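PDB 3CG0: response regulator receiver modulated diguanylate cyclase with PAS/PAC sensor from Desulfovibrio desulfuricans subsp. desulfuricans, which probably synthesises cyclic di-GMP under phosphorylation control, the crystallised piece being its receiver domain, which takes the flavodoxin-like CheY fold. Local coordinates for residues C[55-60]-C[120-125]; C[72-77]-C[83-88]; C[30-35]-C[113-118]; C[61-66]-C[89-94]. One frame throughout, in Å; residues are numbered along the deposited sequence. Where two conformers were deposited one is given.

Contact 1: C[55-60]-C[120-125]; sequences PDIALV and RSIEMA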
# COMPACT_ATOMS: atom_id res chain seq x y z
N PRO C 55 -5.28 9.44 25.59
CA PRO C 55 -4.11 8.57 25.41
C PRO C 55 -4.13 7.76 24.12
O PRO C 55 -5.18 7.60 23.50
CB PRO C 55 -4.16 7.65 26.64
CG PRO C 55 -5.61 7.60 27.02
CD PRO C 55 -6.27 8.85 26.52
N ASP C 56 -2.96 7.28 23.71
CA ASP C 56 -2.82 6.43 22.54
C ASP C 56 -2.95 4.95 22.90
O ASP C 56 -3.24 4.13 22.05
CB ASP C 56 -1.47 6.68 21.85
CG ASP C 56 -1.37 8.07 21.23
OD1 ASP C 56 -0.91 9.01 21.92
OD2 ASP C 56 -1.79 8.24 20.07
N ILE C 57 -2.73 4.63 24.17
CA ILE C 57 -2.72 3.25 24.65
C ILE C 57 -2.90 3.21 26.18
O ILE C 57 -2.61 4.18 26.87
CB ILE C 57 -1.40 2.50 24.23
CG1 ILE C 57 -1.51 1.00 24.47
CG2 ILE C 57 -0.17 3.12 24.90
CD1 ILE C 57 -0.54 0.17 23.71
N ALA C 58 -3.41 2.09 26.69
CA ALA C 58 -3.60 1.91 28.12
C ALA C 58 -2.93 0.62 28.57
O ALA C 58 -3.13 -0.42 27.94
CB ALA C 58 -5.09 1.88 28.45
N LEU C 59 -2.13 0.70 29.63
CA LEU C 59 -1.54 -0.49 30.25
C LEU C 59 -2.35 -0.81 31.48
O LEU C 59 -2.43 0.02 32.38
CB LEU C 59 -0.07 -0.26 30.61
CG LEU C 59 0.90 0.17 29.51
CD1 LEU C 59 2.31 0.06 30.03
CD2 LEU C 59 0.74 -0.65 28.25
N VAL C 60 -2.96 -1.99 31.52
CA VAL C 60 -3.91 -2.34 32.59
C VAL C 60 -3.41 -3.55 33.35
O VAL C 60 -2.98 -4.55 32.74
CB VAL C 60 -5.35 -2.60 32.03
CG1 VAL C 60 -6.35 -2.93 33.16
CG2 VAL C 60 -5.88 -1.38 31.26
N ARG C 120 8.33 -2.46 21.93
CA ARG C 120 7.84 -3.07 20.69
C ARG C 120 6.34 -3.38 20.73
O ARG C 120 5.66 -3.25 19.71
CB ARG C 120 8.65 -4.34 20.35
CG ARG C 120 10.13 -4.11 20.00
CD ARG C 120 10.32 -2.87 19.12
NE ARG C 120 11.64 -2.79 18.50
CZ ARG C 120 12.06 -1.76 17.76
NH1 ARG C 120 13.28 -1.77 17.23
NH2 ARG C 120 11.27 -0.71 17.57
N SER C 121 5.84 -3.80 21.89
CA SER C 121 4.41 -4.05 22.08
C SER C 121 3.58 -2.81 21.84
O SER C 121 2.58 -2.87 21.13
CB SER C 121 4.15 -4.54 23.49
OG SER C 121 5.01 -5.61 23.77
N ILE C 122 4.01 -1.69 22.41
CA ILE C 122 3.34 -0.40 22.26
C ILE C 122 3.36 0.10 20.82
O ILE C 122 2.33 0.55 20.29
CB ILE C 122 3.95 0.66 23.23
CG1 ILE C 122 3.64 0.28 24.69
CG2 ILE C 122 3.44 2.04 22.94
CD1 ILE C 122 4.07 1.31 25.72
N GLU C 123 4.53 0.01 20.18
CA GLU C 123 4.68 0.35 18.76
C GLU C 123 3.74 -0.47 17.88
O GLU C 123 3.00 0.10 17.07
CB GLU C 123 6.13 0.13 18.29
CG GLU C 123 7.06 1.31 18.55
CD GLU C 123 8.37 1.25 17.75
OE1 GLU C 123 9.02 2.31 17.60
OE2 GLU C 123 8.75 0.15 17.27
N MET C 124 3.75 -1.78 18.08
CA MET C 124 2.92 -2.70 17.31
C MET C 124 1.42 -2.53 17.58
O MET C 124 0.62 -2.66 16.68
CB MET C 124 3.33 -4.15 17.56
CG MET C 124 4.58 -4.64 16.83
SD MET C 124 4.32 -4.86 15.05
CE MET C 124 5.05 -3.35 14.39
N ALA C 125 1.06 -2.25 18.83
CA ALA C 125 -0.34 -2.07 19.22
C ALA C 125 -0.97 -0.85 18.58
O ALA C 125 -2.07 -0.93 18.03
CB ALA C 125 -0.47 -2.01 20.71

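Contact 2: C[72-77]-C[83-88]; sequences ETAARL and LPIIFI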
# COMPACT_ATOMS: atom_id res chain seq x y z
N GLU C 72 -12.74 -5.36 33.29
CA GLU C 72 -13.83 -4.41 33.07
C GLU C 72 -13.33 -3.00 32.80
O GLU C 72 -13.96 -2.25 32.07
CB GLU C 72 -14.73 -4.35 34.30
CG GLU C 72 -15.52 -5.61 34.59
CD GLU C 72 -16.38 -5.45 35.84
OE1 GLU C 72 -17.62 -5.53 35.71
OE2 GLU C 72 -15.81 -5.23 36.93
N THR C 73 -12.23 -2.63 33.45
CA THR C 73 -11.58 -1.36 33.20
C THR C 73 -11.07 -1.35 31.75
O THR C 73 -11.36 -0.44 31.01
CB THR C 73 -10.44 -1.11 34.20
OG1 THR C 73 -10.96 -1.16 35.54
CG2 THR C 73 -9.81 0.23 33.97
N ALA C 74 -10.35 -2.40 31.36
CA ALA C 74 -9.89 -2.51 29.96
C ALA C 74 -11.03 -2.60 28.94
O ALA C 74 -10.99 -1.92 27.92
CB ALA C 74 -8.99 -3.69 29.83
N ALA C 75 -12.07 -3.40 29.22
CA ALA C 75 -13.28 -3.46 28.38
C ALA C 75 -13.86 -2.09 28.10
O ALA C 75 -14.20 -1.78 26.96
CB ALA C 75 -14.35 -4.36 29.00
N ARG C 76 -13.92 -1.24 29.12
CA ARG C 76 -14.45 0.10 28.94
C ARG C 76 -13.52 1.06 28.22
O ARG C 76 -13.97 1.83 27.37
CB ARG C 76 -14.93 0.69 30.26
CG ARG C 76 -16.39 0.34 30.53
CD ARG C 76 -16.73 0.43 32.01
NE ARG C 76 -18.07 -0.07 32.29
CZ ARG C 76 -18.38 -1.35 32.55
NH1 ARG C 76 -17.44 -2.29 32.56
NH2 ARG C 76 -19.64 -1.68 32.80
N LEU C 77 -12.23 1.01 28.54
CA LEU C 77 -11.24 1.81 27.83
C LEU C 77 -11.15 1.43 26.34
O LEU C 77 -11.06 2.31 25.48
CB LEU C 77 -9.86 1.69 28.50
CG LEU C 77 -9.71 2.17 29.95
CD1 LEU C 77 -8.39 1.74 30.54
CD2 LEU C 77 -9.89 3.67 30.08
N LEU C 83 -9.14 2.75 22.87
CA LEU C 83 -7.76 2.53 23.24
C LEU C 83 -7.40 1.09 22.98
O LEU C 83 -8.18 0.18 23.30
CB LEU C 83 -7.55 2.82 24.73
CG LEU C 83 -7.01 4.15 25.26
CD1 LEU C 83 -7.44 5.34 24.41
CD2 LEU C 83 -7.44 4.35 26.71
N PRO C 84 -6.22 0.86 22.39
CA PRO C 84 -5.59 -0.44 22.44
C PRO C 84 -5.16 -0.76 23.87
O PRO C 84 -4.78 0.13 24.62
CB PRO C 84 -4.35 -0.28 21.58
CG PRO C 84 -4.49 1.00 20.86
CD PRO C 84 -5.44 1.85 21.62
N ILE C 85 -5.18 -2.05 24.20
CA ILE C 85 -4.94 -2.52 25.54
C ILE C 85 -3.81 -3.52 25.56
O ILE C 85 -3.82 -4.49 24.80
CB ILE C 85 -6.21 -3.24 26.09
CG1 ILE C 85 -7.41 -2.29 26.11
CG2 ILE C 85 -5.93 -3.83 27.48
CD1 ILE C 85 -7.15 -0.93 26.79
N ILE C 86 -2.85 -3.29 26.45
CA ILE C 86 -1.91 -4.33 26.83
C ILE C 86 -2.17 -4.63 28.29
O ILE C 86 -2.24 -3.72 29.11
CB ILE C 86 -0.45 -3.90 26.61
CG1 ILE C 86 -0.28 -3.39 25.18
CG2 ILE C 86 0.52 -5.06 26.94
CD1 ILE C 86 1.14 -3.04 24.82
N PHE C 87 -2.37 -5.91 28.61
CA PHE C 87 -2.56 -6.29 30.00
C PHE C 87 -1.23 -6.52 30.67
O PHE C 87 -0.34 -7.13 30.09
CB PHE C 87 -3.40 -7.55 30.16
CG PHE C 87 -4.88 -7.31 30.04
CD1 PHE C 87 -5.57 -6.59 31.01
CD2 PHE C 87 -5.58 -7.87 28.99
CE1 PHE C 87 -6.92 -6.40 30.90
CE2 PHE C 87 -6.95 -7.69 28.87
CZ PHE C 87 -7.62 -6.95 29.81
N ILE C 88 -1.10 -6.03 31.89
CA ILE C 88 0.05 -6.31 32.74
C ILE C 88 -0.34 -7.47 33.65
O ILE C 88 -1.34 -7.41 34.36
CB ILE C 88 0.46 -5.06 33.56
CG1 ILE C 88 0.69 -3.85 32.65
CG2 ILE C 88 1.67 -5.36 34.43
CD1 ILE C 88 1.78 -4.05 31.56

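Contact 3: C[30-35]-C[113-118]; sequences ESLGYD and VAADTL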
# COMPACT_ATOMS: atom_id res chain seq x y z
N GLU C 30 9.25 6.34 30.64
CA GLU C 30 9.91 7.64 30.51
C GLU C 30 11.30 7.51 29.87
O GLU C 30 11.70 8.36 29.08
CB GLU C 30 10.03 8.31 31.87
CG GLU C 30 9.84 9.80 31.84
CD GLU C 30 8.42 10.21 32.17
OE1 GLU C 30 7.51 9.95 31.35
OE2 GLU C 30 8.21 10.79 33.26
N SER C 31 12.01 6.42 30.19
CA SER C 31 13.33 6.12 29.63
C SER C 31 13.27 5.76 28.14
O SER C 31 14.26 5.90 27.42
CB SER C 31 13.98 4.97 30.40
OG SER C 31 13.92 5.19 31.80
N LEU C 32 12.11 5.28 27.70
CA LEU C 32 11.91 4.92 26.31
C LEU C 32 11.53 6.15 25.48
O LEU C 32 11.74 6.18 24.26
CB LEU C 32 10.86 3.81 26.18
CG LEU C 32 11.31 2.40 26.63
CD1 LEU C 32 10.13 1.47 26.82
CD2 LEU C 32 12.31 1.78 25.65
N GLY C 33 10.99 7.16 26.15
CA GLY C 33 10.63 8.42 25.50
C GLY C 33 9.16 8.77 25.58
O GLY C 33 8.78 9.93 25.37
N TYR C 34 8.33 7.77 25.90
CA TYR C 34 6.88 7.92 25.95
C TYR C 34 6.43 8.94 26.99
O TYR C 34 7.05 9.07 28.05
CB TYR C 34 6.19 6.58 26.26
CG TYR C 34 6.45 5.49 25.25
CD1 TYR C 34 5.87 5.53 23.98
CD2 TYR C 34 7.26 4.40 25.57
CE1 TYR C 34 6.11 4.53 23.05
CE2 TYR C 34 7.50 3.40 24.65
CZ TYR C 34 6.92 3.47 23.39
OH TYR C 34 7.17 2.47 22.49
N ASP C 35 5.36 9.65 26.69
CA ASP C 35 4.75 10.54 27.65
C ASP C 35 3.73 9.73 28.45
O ASP C 35 2.81 9.16 27.87
CB ASP C 35 4.07 11.70 26.92
CG ASP C 35 3.62 12.83 27.85
OD1 ASP C 35 3.93 12.81 29.06
OD2 ASP C 35 2.94 13.75 27.35
N VAL C 113 8.43 -6.34 33.76
CA VAL C 113 8.35 -6.14 32.32
C VAL C 113 9.72 -5.71 31.80
O VAL C 113 10.32 -4.77 32.33
CB VAL C 113 7.28 -5.06 31.98
CG1 VAL C 113 7.20 -4.81 30.48
CG2 VAL C 113 5.91 -5.45 32.54
N ALA C 114 10.21 -6.41 30.78
CA ALA C 114 11.40 -5.97 30.06
C ALA C 114 11.05 -4.76 29.21
O ALA C 114 10.01 -4.74 28.53
CB ALA C 114 11.94 -7.10 29.19
N ALA C 115 11.90 -3.74 29.25
CA ALA C 115 11.66 -2.49 28.52
C ALA C 115 11.58 -2.66 27.01
O ALA C 115 10.77 -2.01 26.36
CB ALA C 115 12.73 -1.46 28.87
N ASP C 116 12.42 -3.53 26.44
CA ASP C 116 12.48 -3.70 24.99
C ASP C 116 11.23 -4.39 24.44
O ASP C 116 10.78 -4.07 23.34
CB ASP C 116 13.78 -4.41 24.56
CG ASP C 116 13.68 -5.92 24.57
OD1 ASP C 116 13.66 -6.53 23.48
OD2 ASP C 116 13.60 -6.50 25.68
N THR C 117 10.64 -5.29 25.23
CA THR C 117 9.36 -5.92 24.90
C THR C 117 8.24 -4.89 25.03
O THR C 117 7.35 -4.82 24.19
CB THR C 117 9.05 -7.11 25.82
OG1 THR C 117 10.25 -7.82 26.11
CG2 THR C 117 8.05 -8.05 25.15
N LEU C 118 8.30 -4.10 26.10
CA LEU C 118 7.37 -3.02 26.36
C LEU C 118 7.32 -2.04 25.18
O LEU C 118 6.24 -1.68 24.72
CB LEU C 118 7.79 -2.29 27.64
CG LEU C 118 6.99 -1.09 28.13
CD1 LEU C 118 5.56 -1.52 28.32
CD2 LEU C 118 7.60 -0.55 29.42

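Contact 4: C[61-66]-C[89-94]; sequences DIMLCG and TSSQDV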
# COMPACT_ATOMS: atom_id res chain seq x y z
N ASP C 61 -3.45 -3.49 34.69
CA ASP C 61 -3.13 -4.69 35.45
C ASP C 61 -4.34 -5.60 35.44
O ASP C 61 -5.43 -5.20 35.86
CB ASP C 61 -2.67 -4.42 36.88
CG ASP C 61 -1.81 -5.55 37.43
OD1 ASP C 61 -2.29 -6.70 37.54
OD2 ASP C 61 -0.63 -5.30 37.74
N ILE C 62 -4.13 -6.82 34.95
CA ILE C 62 -5.21 -7.78 34.78
C ILE C 62 -5.83 -8.15 36.12
O ILE C 62 -7.01 -8.49 36.19
CB ILE C 62 -4.74 -9.03 33.96
CG1 ILE C 62 -5.94 -9.78 33.36
CG2 ILE C 62 -3.82 -9.96 34.79
CD1 ILE C 62 -5.57 -10.63 32.16
N MET C 63 -5.04 -8.00 37.18
CA MET C 63 -5.39 -8.46 38.52
C MET C 63 -5.95 -7.38 39.45
O MET C 63 -6.05 -7.62 40.66
CB MET C 63 -4.17 -9.15 39.16
CG MET C 63 -4.36 -10.65 39.44
SD MET C 63 -4.63 -11.73 38.01
CE MET C 63 -5.94 -12.76 38.66
N LEU C 64 -6.31 -6.23 38.89
CA LEU C 64 -6.95 -5.17 39.65
C LEU C 64 -8.19 -5.68 40.38
O LEU C 64 -8.91 -6.54 39.86
CB LEU C 64 -7.32 -4.00 38.74
CG LEU C 64 -6.33 -2.83 38.69
CD1 LEU C 64 -6.93 -1.64 37.97
CD2 LEU C 64 -5.89 -2.45 40.10
N CYS C 65 -8.43 -5.15 41.57
CA CYS C 65 -9.66 -5.43 42.30
C CYS C 65 -10.28 -4.12 42.80
O CYS C 65 -9.67 -3.05 42.69
CB CYS C 65 -9.42 -6.43 43.45
SG CYS C 65 -8.57 -5.81 44.95
N GLY C 66 -11.49 -4.21 43.34
CA GLY C 66 -12.20 -3.04 43.83
C GLY C 66 -13.46 -2.74 43.03
O GLY C 66 -14.24 -3.65 42.73
N THR C 89 0.44 -8.55 33.61
CA THR C 89 0.06 -9.78 34.30
C THR C 89 1.04 -10.20 35.39
O THR C 89 2.21 -9.83 35.37
CB THR C 89 -0.11 -10.98 33.32
OG1 THR C 89 1.17 -11.37 32.82
CG2 THR C 89 -1.03 -10.64 32.16
N SER C 90 0.53 -10.96 36.35
CA SER C 90 1.39 -11.69 37.29
C SER C 90 0.85 -13.09 37.54
O SER C 90 1.57 -14.08 37.39
CB SER C 90 1.51 -10.92 38.60
OG SER C 90 0.23 -10.61 39.13
N SER C 91 -0.42 -13.18 37.93
CA SER C 91 -1.01 -14.45 38.35
C SER C 91 -1.35 -15.36 37.16
O SER C 91 -1.07 -15.02 36.01
CB SER C 91 -2.24 -14.20 39.24
OG SER C 91 -2.73 -15.39 39.83
N GLN C 92 -1.96 -16.51 37.46
CA GLN C 92 -2.24 -17.54 36.47
C GLN C 92 -3.69 -18.04 36.47
O GLN C 92 -3.96 -19.16 36.03
CB GLN C 92 -1.29 -18.73 36.69
CG GLN C 92 0.05 -18.63 35.96
CD GLN C 92 0.02 -19.25 34.58
OE1 GLN C 92 -0.63 -18.75 33.67
NE2 GLN C 92 0.73 -20.36 34.42
N ASP C 93 -4.62 -17.20 36.95
CA ASP C 93 -6.04 -17.58 37.00
C ASP C 93 -6.64 -17.66 35.60
O ASP C 93 -6.98 -16.64 35.01
CB ASP C 93 -6.85 -16.62 37.89
CG ASP C 93 -8.27 -17.14 38.17
OD1 ASP C 93 -8.49 -18.37 38.12
OD2 ASP C 93 -9.17 -16.32 38.45
N VAL C 94 -6.75 -18.89 35.11
CA VAL C 94 -7.27 -19.21 33.77
C VAL C 94 -8.57 -18.48 33.49
O VAL C 94 -8.73 -17.87 32.43
CB VAL C 94 -7.48 -20.76 33.61
CG1 VAL C 94 -7.97 -21.12 32.20
CG2 VAL C 94 -6.19 -21.52 33.95

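Contact 1: C[55-60]-C[120-125]
No flat group enters the place where Ile57 meets Ile122 and Ala125. The one beside it is the guanidinium of Arg120, on another side of the helix, which has Glu123 CD at its edge and in its plane. The two groups form a salt bridge between residues about one helical turn apart, with Arg120 NH2 2.7 Å from Glu123 OE2, but the bent N-H...O angle of 128° makes the hydrogen bond weak. Arg120 also pairs with Asp116 of the second subunit, so this flank of helix 115-132 faces that subunit.

The contact proper is aliphatic throughout. Ile57 turns its side chain toward the helix and keeps it extended, CG1 lying anti to the backbone N (chi1 -168°) and CD1 carrying straight on from it. The methyl CD1 thus reaches the helix surface, 3.7 Å from the Ala125 CB methyl and 4.2 Å from the backbone atom Ile122 CA. Because Ala125 has nothing beyond CB, the strand residue can come close to the helix there. The other branch of Ile57 meets a longer side chain, CG2 standing 4.2 Å from Ile122 CG2. All three residues are buried, and no hydrogen bond crosses between the segments.

Ile57 is flanked in the sheet by Val12 and Ile86, on the adjoining strands 11-15 and 85-89, while Phe106 packs against Ala125 from a loop. A long C-terminal helix laid on the middle strand of a five-stranded parallel sheet is the arrangement of the CheY-like receiver domain.

Contact 2: C[72-77]-C[83-88]
Ile85 meets Ala74 and Leu77 with both of its branches. From CB, which points toward helix 70-80, the shorter branch CG2 lies anti to the backbone N and between two residues: it is 3.9 Å from Ala74 CB and 4.1 Å above the plane of the Phe87 ring, over its centre. The longer branch runs beside the backbone N. Its CG1 comes 4.0 Å from Ala74 O, and a bend at chi2 (-51°) brings CD1 to 4.1 Å from Leu77 CB while keeping it near the same carbonyl oxygen.

Ala74 has a second strand partner, Phe87, which approaches from farther along strand 85-89, its ring tip CZ 3.5 Å from Ala74 CB; the methyl meets the ring obliquely. At the other end of the contact, Leu77 CB is 4.0 Å from Leu83 CD2. A backbone hydrogen bond joins the segments here, Leu83 N donating to Leu77 O over 3.3 Å. It is long but nearly straight at nitrogen (166°), and the donor is tilted out of the carbonyl plane.

The helix and strand segments run almost antiparallel, at 169°, with axes 9.6 Å apart. Leu77 also packs on Ala58 of strand 57-61 and on Val47 and Ala50 of helix 43-53, which extends the buried layer on this side of the sheet. Strand 57-61, helix 70-80 and strand 85-89 together make a beta-alpha-beta crossover, the repeating unit of the receiver fold, and this contact packs its helix on the strand that follows.

Contact 3: C[30-35]-C[113-118]
Leu32 meets Ala115 and Leu118 mainly through one methyl, CD1, with CD2 also 4.2 Å from Ala115 O. The nearest neighbour of CD1 is that same backbone atom, Ala115 O at 3.6 Å; Leu118 CD2 follows at 4.2 Å and Ala115 CB at 4.4 Å. The two leucine side chains cross obliquely, so they meet at methyl ends and do not lie along one another. Leu118 holds its CG anti to the backbone N (chi1 179°), which leaves CD2 toward Leu32, while CD1 turns to Leu59.

On its own side, the Leu32 CD1 methyl lies at the edge of the Tyr34 ring and in its plane. Tyr34 comes just after Gly33, where positive phi turns the chain out of the helix toward strand 35-40, and its ring packs on Ile122 and Glu123 of helix 115-132. Across the contact, Ala114 is the N-cap residue of that helix, and its carbonyl O accepts the first-turn bond from Leu118 N at 3.0 Å. Farther out, Gln28 NE2 bonds Val113 O, a side-chain link between helix 19-32 and the chain leading into helix 115-132. Leu118 is backed by Leu29 and Leu109.

The first and last helices packed side by side on one face of the sheet, here beside a contact with the second subunit, are characteristic of the CheY-like receiver domain.

Contact 4: C[61-66]-C[89-94]
The loops leaving the C-terminal ends of strands 57-61 and 85-89 border the predicted phosphorylation site of this receiver domain, Asp61, which is unmodified here. They meet through Ile62 with Thr89, and through Met63 with Ser91 and Asp93. Ile62 and Thr89 lie side by side and point the same way, their CG2 methyls 3.9 Å apart. Met63, bent at chi2 and chi3, lays its sulfur and end methyl over the other loop: SD is 3.7 Å from Ser91 CB, and CE is 4.0 Å from Asp93 CB, where the two side chains cross at about a right angle.

Asp61 is bonded into the first loop. Its OD1 accepts from Met63 N at 3.1 Å through the anti lone pair, forming an Asx turn within the type I turn from Asp61 to Leu64. That bond ties the carboxylate to the backbone from which Met63 departs.

Glu16 OE1, a like charge, lies close to Asp61 OD2, and Lys111 pairs with that oxygen in a long, weak ion pair. Asp93 holds the N-cap position of helix 94-101, whose Phe97 packs on both Ile62 and Thr89, while Tyr108 of strand 107-110 touches the same pair.

How the contacts relate
Contacts 1 and 2 are fully buried; contacts 3 and 4 lie farther out, 13 Å from the chain centre, and are partly buried. Neighbouring strands 57-61 and 85-89 connect the first two, which pack different helices, 115-132 and 70-80, against the sheet. Contact 3 shares helix 115-132 with contact 1, Tyr34 touching Ile122 between them, and both reach the second subunit. Contact 4 continues from the strand ends of contacts 1 and 2, with Phe87 packing on Ile62. Contact 1 is purely aliphatic; contact 2 adds an aromatic ring and a backbone hydrogen bond; contact 3 rests on leucine methyls; in contact 4 methionine meets carbon atoms of polar loop residues beside the predicted phosphoacceptor site.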